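Local structure of polyketide synthase PksR (Bacillus subtilis, 4U3V) at residues A[54-64]-A[201-209]; A[182-191]-A[243-253]. The protein takes part in intermediate steps of bacillaene antibiotic synthesis; this piece is its enoyl-isomerase domain, a double-hotdog relative of polyketide dehydratases. All coordinates share one frame; numbering follows the deposited sequence.

Contact 1. Residues A[54-64]-A[201-209]; sequences VGATYGSLAIE and YTVSPLMTN
Glu-64 and Thr-202 illustrate how one carboxylate oxygen can grip a turn of backbone ahead of a helix. Glu-64 bends at its second torsion (chi2 -55°), carrying the carboxylate across to Thr-202, whose N-H meets OE2 almost head-on along the C-O bond (N to OE2 2.7 Å). Thr-202 OG1 donates to the same OE2 from the syn side, at 3.1 Å; Val-203 N donates to water 3, whose protons this OE2 and Ser-60 O both contest. The CG of Glu-64 meanwhile lies 3.6 Å from CD1 of Tyr-201, with carboxylate and ring planes 64° apart. Leu-61 reaches the same ring at its edge, its CD2 in the ring plane and 3.3 Å from OH; the hydroxyl itself is bonded to Asp-33. One turn before Glu-64, Ser-60 points OG at the carbonyl of Val-203 and donates to its O over 2.7 Å, from somewhat outside the carbonyl plane. That OG in turn accepts from water 1, which also donates to Ala-56 O and bonds Thr-208 OG1, a hydroxyl with a further partner in Tyr-278. On the apolar side, the CD1 of Ile-63 sits 3.7 Å from Val-203 CB, the two side chains set roughly perpendicular. At the close end the small Ala-56 lets the helices approach: its CB rests 3.3 Å from Pro-205 O and packs on Thr-208 CB and Asn-209 CB. The axes of the short segments 56-64 and 205-209 come within 8.0 Å, their directions 133° apart. Helix 56-69 belongs to the N-terminal hotdog and helix 205-219 to the C-terminal one, so this buried meeting of the two central helices is typical of the double-hotdog fold of polyketide dehydratase relatives.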
loop_
_atom_site.group_PDB
_atom_site.type_symbol
_atom_site.label_atom_id
_atom_site.label_comp_id
_atom_site.label_asym_id
_atom_site.label_seq_id
_atom_site.Cartn_x
_atom_site.Cartn_y
_atom_site.Cartn_z
ATOM N N VAL A 54 -4.986 6.004 5.884
ATOM C CA VAL A 54 -5.033 4.860 4.989
ATOM C C VAL A 54 -3.977 3.825 5.401
ATOM O O VAL A 54 -2.844 4.183 5.763
ATOM C CB VAL A 54 -4.853 5.246 3.507
ATOM C CG1 VAL A 54 -6.070 5.997 2.990
ATOM C CG2 VAL A 54 -3.570 6.040 3.313
ATOM N N GLY A 55 -4.345 2.549 5.342
ATOM C CA GLY A 55 -3.410 1.464 5.710
ATOM C C GLY A 55 -2.133 1.412 4.861
ATOM O O GLY A 55 -1.077 0.975 5.328
ATOM N N ALA A 56 -2.230 1.928 3.635
ATOM C CA ALA A 56 -1.065 2.088 2.752
ATOM C C ALA A 56 0.125 2.851 3.371
ATOM O O ALA A 56 1.271 2.696 2.931
ATOM C CB ALA A 56 -1.529 2.741 1.433
ATOM N N THR A 57 -0.158 3.716 4.352
ATOM C CA THR A 57 0.869 4.477 5.019
ATOM C C THR A 57 1.933 3.558 5.607
ATOM O O THR A 57 3.114 3.853 5.604
ATOM C CB THR A 57 0.244 5.355 6.129
ATOM O OG1 THR A 57 -0.852 6.122 5.572
ATOM C CG2 THR A 57 1.292 6.327 6.683
ATOM N N TYR A 58 1.495 2.451 6.185
ATOM C CA TYR A 58 2.377 1.652 7.041
ATOM C C TYR A 58 3.519 0.967 6.298
ATOM O O TYR A 58 4.655 0.976 6.794
ATOM C CB TYR A 58 1.567 0.646 7.851
ATOM C CG TYR A 58 0.461 1.274 8.618
ATOM C CD1 TYR A 58 0.717 2.372 9.422
ATOM C CD2 TYR A 58 -0.844 0.765 8.567
ATOM C CE1 TYR A 58 -0.303 3.008 10.085
ATOM C CE2 TYR A 58 -1.869 1.386 9.258
ATOM C CZ TYR A 58 -1.583 2.497 10.022
ATOM O OH TYR A 58 -2.569 3.129 10.721
ATOM N N GLY A 59 3.239 0.378 5.128
ATOM C CA GLY A 59 4.317 -0.265 4.341
ATOM C C GLY A 59 5.355 0.782 3.914
ATOM O O GLY A 59 6.570 0.530 3.934
ATOM N N SER A 60 4.887 1.997 3.594
ATOM C CA SER A 60 5.856 3.043 3.208
ATOM C C SER A 60 6.788 3.445 4.372
ATOM O O SER A 60 7.993 3.690 4.154
ATOM C CB SER A 60 5.117 4.279 2.693
ATOM O OG SER A 60 4.458 3.963 1.431
ATOM N N LEU A 61 6.224 3.604 5.568
ATOM C CA LEU A 61 7.037 3.868 6.790
ATOM C C LEU A 61 7.966 2.707 7.096
ATOM O O LEU A 61 9.131 2.901 7.486
ATOM C CB LEU A 61 6.133 4.126 8.006
ATOM C CG LEU A 61 5.531 5.526 8.043
ATOM C CD1 LEU A 61 4.387 5.587 9.058
ATOM C CD2 LEU A 61 6.651 6.508 8.400
ATOM N N ALA A 62 7.480 1.486 6.895
ATOM C CA ALA A 62 8.371 0.317 7.117
ATOM C C ALA A 62 9.585 0.272 6.170
ATOM O O ALA A 62 10.701 -0.010 6.618
ATOM C CB ALA A 62 7.595 -0.998 7.063
ATOM N N ILE A 63 9.391 0.679 4.922
ATOM C CA ILE A 63 10.456 0.733 3.910
ATOM C C ILE A 63 11.467 1.842 4.245
ATOM O O ILE A 63 12.689 1.655 4.138
ATOM C CB ILE A 63 9.864 0.940 2.522
ATOM C CG1 ILE A 63 9.134 -0.350 2.101
ATOM C CG2 ILE A 63 10.928 1.353 1.522
ATOM C CD1 ILE A 63 8.238 -0.168 0.891
ATOM N N GLU A 64 10.973 2.990 4.699
ATOM C CA GLU A 64 11.881 4.022 5.192
ATOM C C GLU A 64 12.750 3.544 6.346
ATOM O O GLU A 64 13.929 3.920 6.415
ATOM C CB GLU A 64 11.121 5.281 5.614
ATOM C CG GLU A 64 10.450 5.981 4.458
ATOM C CD GLU A 64 11.416 6.313 3.340
ATOM O OE1 GLU A 64 12.585 6.639 3.649
ATOM O OE2 GLU A 64 11.045 6.160 2.156
ATOM N N TYR A 201 8.357 9.901 0.536
ATOM C CA TYR A 201 8.620 8.479 0.744
ATOM C C TYR A 201 9.260 7.872 -0.490
ATOM O O TYR A 201 8.883 8.229 -1.616
ATOM C CB TYR A 201 7.289 7.726 0.954
ATOM C CG TYR A 201 6.706 7.937 2.331
ATOM C CD1 TYR A 201 7.189 7.216 3.409
ATOM C CD2 TYR A 201 5.724 8.899 2.555
ATOM C CE1 TYR A 201 6.673 7.401 4.695
ATOM C CE2 TYR A 201 5.247 9.153 3.851
ATOM C CZ TYR A 201 5.683 8.357 4.897
ATOM O OH TYR A 201 5.242 8.570 6.197
ATOM N N THR A 202 10.191 6.945 -0.282
ATOM C CA THR A 202 10.857 6.252 -1.407
ATOM C C THR A 202 9.840 5.427 -2.187
ATOM O O THR A 202 9.772 5.509 -3.418
ATOM C CB THR A 202 11.954 5.311 -0.908
ATOM O OG1 THR A 202 12.968 6.078 -0.254
ATOM C CG2 THR A 202 12.554 4.493 -2.075
ATOM N N VAL A 203 8.983 4.722 -1.443
ATOM C CA VAL A 203 7.857 4.014 -2.028
ATOM C C VAL A 203 6.567 4.689 -1.578
ATOM O O VAL A 203 6.278 4.736 -0.384
ATOM C CB VAL A 203 7.891 2.523 -1.614
ATOM C CG1 VAL A 203 6.619 1.808 -2.028
ATOM C CG2 VAL A 203 9.124 1.834 -2.197
ATOM N N SER A 204 5.896 5.350 -2.515
ATOM C CA SER A 204 4.758 6.194 -2.148
ATOM C C SER A 204 3.657 5.322 -1.549
ATOM O O SER A 204 3.312 4.291 -2.141
ATOM C CB SER A 204 4.197 6.849 -3.389
ATOM O OG SER A 204 3.116 7.717 -3.059
ATOM N N PRO A 205 2.988 5.811 -0.500
ATOM C CA PRO A 205 1.738 5.156 -0.076
ATOM C C PRO A 205 0.705 5.176 -1.172
ATOM O O PRO A 205 -0.192 4.320 -1.187
ATOM C CB PRO A 205 1.249 5.999 1.107
ATOM C CG PRO A 205 2.160 7.152 1.208
ATOM C CD PRO A 205 3.376 6.933 0.371
ATOM N N LEU A 206 0.808 6.119 -2.112
ATOM C CA LEU A 206 -0.138 6.080 -3.227
ATOM C C LEU A 206 0.043 4.852 -4.100
ATOM O O LEU A 206 -0.929 4.419 -4.720
ATOM C CB LEU A 206 -0.092 7.345 -4.101
ATOM C CG LEU A 206 -0.376 8.673 -3.373
ATOM C CD1 LEU A 206 -0.279 9.835 -4.361
ATOM C CD2 LEU A 206 -1.732 8.657 -2.682
ATOM N N MET A 207 1.227 4.242 -4.077
ATOM C CA MET A 207 1.457 3.033 -4.900
ATOM C C MET A 207 0.701 1.863 -4.270
ATOM O O MET A 207 -0.177 1.203 -4.891
ATOM C CB MET A 207 2.958 2.727 -4.920
ATOM C CG MET A 207 3.312 1.367 -5.493
ATOM S SD MET A 207 3.150 1.505 -7.277
ATOM C CE MET A 207 4.780 2.208 -7.551
ATOM N N THR A 208 0.926 1.687 -2.984
ATOM C CA THR A 208 0.238 0.614 -2.269
ATOM C C THR A 208 -1.255 0.828 -2.253
ATOM O O THR A 208 -2.051 -0.092 -2.442
ATOM C CB THR A 208 0.796 0.574 -0.825
ATOM O OG1 THR A 208 2.225 0.436 -0.898
ATOM C CG2 THR A 208 0.168 -0.553 -0.027
ATOM N N ASN A 209 -1.694 2.061 -2.081
ATOM C CA ASN A 209 -3.108 2.256 -2.057
ATOM C C ASN A 209 -3.743 2.000 -3.447
ATOM O O ASN A 209 -4.899 1.605 -3.515
ATOM C CB ASN A 209 -3.440 3.678 -1.571
ATOM C CG ASN A 209 -4.900 3.829 -1.231
ATOM O OD1 ASN A 209 -5.353 3.312 -0.209
ATOM N ND2 ASN A 209 -5.676 4.524 -2.114
HETATM O O HOH W 1 2.913 1.597 1.294
HETATM O O HOH W 2 -4.769 1.670 1.929
HETATM O O HOH W 3 9.132 4.367 1.489
#

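Contact 2. Residues A[182-191]-A[243-253]; sequences KSILAKIRLP and IKGDCWLLITL
Lys-187 and Trp-248 face each other in the antiparallel ladder that pairs strands 183-190 and 247-253 within the C-terminal hotdog. Lys-187 runs over one face of the indole, its CB 3.6 Å from the centroid of the six-membered ring in a CH-pi contact. With CG anti to the backbone N (chi1 -164°) and the chain extended from there, the methylenes run along the ring from CB to CE. Leu-185 adds its CG obliquely, 3.8 Å from Trp-248 CE3. The other side of the ladder is greasy: Ile-188 CG1 touches Cys-247 SG at 3.6 Å, while Ile-184 CG2 packs alongside CB of Ile-251. Paired backbone bonds in the hydrogen-bonded positions, such as Ala-186 N to Leu-249 O and Leu-249 N back to Ala-186 O, set this register. Further out, Ile-142 of helix 142-147 covers both Leu-185 and Trp-248, and strands 174-180 and 260-268 continue the sheet on either side. At the corner the chain turns at Asp-246, its OD1 lies 2.5 Å from Arg-189 NH1, too short to take at face value, leaving this salt bridge doubtful in detail; Gly-245 CA lies over one guanidinium face, toward its rim, 3.8 Å above the plane.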
loop_
_atom_site.group_PDB
_atom_site.type_symbol
_atom_site.label_atom_id
_atom_site.label_comp_id
_atom_site.label_asym_id
_atom_site.label_seq_id
_atom_site.Cartn_x
_atom_site.Cartn_y
_atom_site.Cartn_z
ATOM N N LYS A 182 -9.747 -13.773 -12.439
ATOM C CA LYS A 182 -8.725 -14.061 -11.428
ATOM C C LYS A 182 -7.651 -12.998 -11.308
ATOM O O LYS A 182 -6.684 -13.180 -10.568
ATOM C CB LYS A 182 -8.063 -15.404 -11.679
ATOM C CG LYS A 182 -7.539 -15.528 -13.107
ATOM C CD LYS A 182 -7.031 -16.940 -13.390
ATOM C CE LYS A 182 -6.594 -17.083 -14.840
ATOM N NZ LYS A 182 -6.154 -15.777 -15.425
ATOM N N SER A 183 -7.717 -11.984 -12.163
ATOM C CA SER A 183 -6.706 -10.922 -12.134
ATOM C C SER A 183 -7.234 -9.575 -12.575
ATOM O O SER A 183 -8.284 -9.461 -13.236
ATOM C CB SER A 183 -5.486 -11.289 -12.999
ATOM O OG SER A 183 -5.897 -11.466 -14.324
ATOM N N ILE A 184 -6.440 -8.544 -12.320
ATOM C CA ILE A 184 -6.752 -7.231 -12.895
ATOM C C ILE A 184 -5.452 -6.545 -13.217
ATOM O O ILE A 184 -4.473 -6.722 -12.510
ATOM C CB ILE A 184 -7.680 -6.385 -11.976
ATOM C CG1 ILE A 184 -8.253 -5.161 -12.743
ATOM C CG2 ILE A 184 -6.990 -6.049 -10.636
ATOM C CD1 ILE A 184 -9.459 -4.539 -12.066
ATOM N N LEU A 185 -5.439 -5.766 -14.308
ATOM C CA LEU A 185 -4.237 -5.039 -14.726
ATOM C C LEU A 185 -4.620 -3.564 -14.760
ATOM O O LEU A 185 -5.643 -3.192 -15.320
ATOM C CB LEU A 185 -3.749 -5.518 -16.118
ATOM C CG LEU A 185 -2.693 -4.631 -16.787
ATOM C CD1 LEU A 185 -1.355 -4.957 -16.183
ATOM C CD2 LEU A 185 -2.713 -4.900 -18.306
ATOM N N ALA A 186 -3.922 -2.753 -13.973
ATOM C CA ALA A 186 -4.279 -1.347 -13.814
ATOM C C ALA A 186 -3.117 -0.495 -14.330
ATOM O O ALA A 186 -1.946 -0.785 -14.035
ATOM C CB ALA A 186 -4.536 -1.020 -12.338
ATOM N N LYS A 187 -3.431 0.526 -15.114
ATOM C CA LYS A 187 -2.435 1.577 -15.347
ATOM C C LYS A 187 -2.700 2.718 -14.377
ATOM O O LYS A 187 -3.848 3.151 -14.220
ATOM C CB LYS A 187 -2.510 2.089 -16.788
ATOM C CG LYS A 187 -1.262 2.872 -17.174
ATOM C CD LYS A 187 -1.373 3.431 -18.579
ATOM C CE LYS A 187 -0.033 3.991 -19.040
ATOM N NZ LYS A 187 -0.242 4.557 -20.401
ATOM N N ILE A 188 -1.650 3.186 -13.706
ATOM C CA ILE A 188 -1.794 4.289 -12.784
ATOM C C ILE A 188 -0.905 5.475 -13.124
ATOM O O ILE A 188 0.067 5.345 -13.851
ATOM C CB ILE A 188 -1.581 3.837 -11.318
ATOM C CG1 ILE A 188 -0.100 3.561 -11.011
ATOM C CG2 ILE A 188 -2.442 2.593 -11.047
ATOM C CD1 ILE A 188 0.118 2.995 -9.603
ATOM N N ARG A 189 -1.255 6.625 -12.571
ATOM C CA ARG A 189 -0.389 7.789 -12.630
ATOM C C ARG A 189 -0.044 8.245 -11.211
ATOM O O ARG A 189 -0.940 8.611 -10.444
ATOM C CB ARG A 189 -1.081 8.893 -13.437
ATOM C CG ARG A 189 -0.460 10.268 -13.318
ATOM C CD ARG A 189 -0.048 10.809 -14.679
ATOM N NE ARG A 189 1.178 11.595 -14.565
ATOM C CZ ARG A 189 2.300 11.348 -15.237
ATOM N NH1 ARG A 189 2.345 10.375 -16.137
ATOM N NH2 ARG A 189 3.371 12.098 -15.032
ATOM N N LEU A 190 1.236 8.147 -10.860
ATOM C CA LEU A 190 1.750 8.674 -9.600
ATOM C C LEU A 190 2.296 10.092 -9.796
ATOM O O LEU A 190 3.043 10.344 -10.750
ATOM C CB LEU A 190 2.856 7.771 -9.077
ATOM C CG LEU A 190 2.390 6.360 -8.732
ATOM C CD1 LEU A 190 3.583 5.531 -8.295
ATOM C CD2 LEU A 190 1.289 6.412 -7.678
ATOM N N PRO A 191 2.005 10.991 -8.838
ATOM C CA PRO A 191 2.248 12.420 -9.024
ATOM C C PRO A 191 3.683 12.852 -8.736
ATOM O O PRO A 191 4.593 12.013 -8.733
ATOM C CB PRO A 191 1.270 13.077 -8.040
ATOM C CG PRO A 191 0.986 12.040 -6.999
ATOM C CD PRO A 191 1.445 10.692 -7.506
ATOM N N ILE A 243 9.825 5.051 -7.893
ATOM C CA ILE A 243 8.982 4.806 -9.042
ATOM C C ILE A 243 8.045 5.985 -9.147
ATOM O O ILE A 243 7.321 6.292 -8.207
ATOM C CB ILE A 243 8.163 3.520 -8.864
ATOM C CG1 ILE A 243 9.088 2.331 -8.629
ATOM C CG2 ILE A 243 7.224 3.311 -10.049
ATOM C CD1 ILE A 243 8.459 1.245 -7.774
ATOM N N LYS A 244 8.129 6.706 -10.252
ATOM C CA LYS A 244 7.292 7.884 -10.438
ATOM C C LYS A 244 6.663 7.823 -11.814
ATOM O O LYS A 244 7.135 7.085 -12.671
ATOM C CB LYS A 244 8.123 9.167 -10.286
ATOM C CG LYS A 244 7.294 10.447 -10.284
ATOM C CD LYS A 244 8.097 11.654 -10.755
ATOM C CE LYS A 244 8.685 11.445 -12.149
ATOM N NZ LYS A 244 7.794 11.909 -13.250
ATOM N N GLY A 245 5.574 8.560 -12.007
ATOM C CA GLY A 245 4.974 8.712 -13.327
ATOM C C GLY A 245 4.040 7.556 -13.616
ATOM O O GLY A 245 3.360 7.058 -12.708
ATOM N N ASP A 246 3.990 7.133 -14.874
ATOM C CA ASP A 246 3.083 6.069 -15.274
ATOM C C ASP A 246 3.677 4.714 -14.946
ATOM O O ASP A 246 4.869 4.474 -15.159
ATOM C CB ASP A 246 2.776 6.151 -16.767
ATOM C CG ASP A 246 1.892 7.326 -17.118
ATOM O OD1 ASP A 246 1.462 8.066 -16.200
ATOM O OD2 ASP A 246 1.610 7.497 -18.322
ATOM N N CYS A 247 2.835 3.815 -14.450
ATOM C CA CYS A 247 3.236 2.450 -14.320
ATOM C C CYS A 247 1.992 1.568 -14.223
ATOM O O CYS A 247 0.857 2.064 -14.289
ATOM C CB CYS A 247 4.130 2.251 -13.100
ATOM S SG CYS A 247 3.358 2.725 -11.537
ATOM N N TRP A 248 2.240 0.267 -14.257
ATOM C CA TRP A 248 1.165 -0.720 -14.299
ATOM C C TRP A 248 1.197 -1.587 -13.060
ATOM O O TRP A 248 2.246 -1.792 -12.463
ATOM C CB TRP A 248 1.352 -1.619 -15.513
ATOM C CG TRP A 248 1.220 -0.896 -16.826
ATOM C CD1 TRP A 248 2.211 -0.162 -17.494
ATOM C CD2 TRP A 248 0.042 -0.809 -17.680
ATOM N NE1 TRP A 248 1.717 0.381 -18.649
ATOM C CE2 TRP A 248 0.430 0.024 -18.833
ATOM C CE3 TRP A 248 -1.265 -1.258 -17.591
ATOM C CZ2 TRP A 248 -0.453 0.304 -19.875
ATOM C CZ3 TRP A 248 -2.128 -1.023 -18.675
ATOM C CH2 TRP A 248 -1.730 -0.250 -19.786
ATOM N N LEU A 249 0.024 -2.063 -12.641
ATOM C CA LEU A 249 -0.043 -3.051 -11.527
ATOM C C LEU A 249 -0.721 -4.291 -12.126
ATOM O O LEU A 249 -1.830 -4.173 -12.650
ATOM C CB LEU A 249 -0.931 -2.508 -10.384
ATOM C CG LEU A 249 -0.628 -1.113 -9.845
ATOM C CD1 LEU A 249 -1.649 -0.747 -8.750
ATOM C CD2 LEU A 249 0.780 -1.185 -9.277
ATOM N N LEU A 250 -0.103 -5.456 -11.967
ATOM C CA LEU A 250 -0.707 -6.698 -12.417
ATOM C C LEU A 250 -1.007 -7.474 -11.138
ATOM O O LEU A 250 -0.102 -7.824 -10.361
ATOM C CB LEU A 250 0.285 -7.461 -13.315
ATOM C CG LEU A 250 -0.134 -8.889 -13.690
ATOM C CD1 LEU A 250 -1.550 -8.902 -14.242
ATOM C CD2 LEU A 250 0.851 -9.474 -14.691
ATOM N N ILE A 251 -2.296 -7.695 -10.894
ATOM C CA ILE A 251 -2.739 -8.197 -9.585
ATOM C C ILE A 251 -3.458 -9.524 -9.792
ATOM O O ILE A 251 -4.296 -9.640 -10.665
ATOM C CB ILE A 251 -3.733 -7.174 -8.998
ATOM C CG1 ILE A 251 -2.929 -5.869 -8.785
ATOM C CG2 ILE A 251 -4.407 -7.741 -7.740
ATOM C CD1 ILE A 251 -3.765 -4.688 -8.379
ATOM N N THR A 252 -3.037 -10.540 -9.055
ATOM C CA THR A 252 -3.607 -11.882 -9.184
ATOM C C THR A 252 -4.165 -12.380 -7.854
ATOM O O THR A 252 -3.496 -12.287 -6.838
ATOM C CB THR A 252 -2.531 -12.838 -9.708
ATOM O OG1 THR A 252 -2.164 -12.380 -11.020
ATOM C CG2 THR A 252 -3.094 -14.244 -9.845
ATOM N N LEU A 253 -5.383 -12.905 -7.870
ATOM C CA LEU A 253 -5.941 -13.571 -6.693
ATOM C C LEU A 253 -5.254 -14.929 -6.500
ATOM O O LEU A 253 -5.175 -15.741 -7.428
ATOM C CB LEU A 253 -7.433 -13.787 -6.904
ATOM C CG LEU A 253 -8.186 -14.499 -5.783
ATOM C CD1 LEU A 253 -8.122 -13.739 -4.453
ATOM C CD2 LEU A 253 -9.636 -14.761 -6.216
#

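Overall arrangement
Contact 1 joins the two hotdogs to each other, whereas contact 2 is a sheet element inside the C-terminal one; their centres lie about 15 Å apart. The four segments alternate along the chain, and helix 205-219 follows strand 183-190. One side of helix 205-219 meets helix 56-69, and another packs on contact 2, on strand 183-190 and on the loop at Ile-243: Met-207 CE packs 3.6 Å from Leu-190 CD1 and 3.7 Å from Ile-243 CG2, and Leu-206 CB lies 3.9 Å from Leu-190 CD2. Contact 1 is the more central, about 5 Å from the centre of the chain to its own centre, against 12 Å for contact 2.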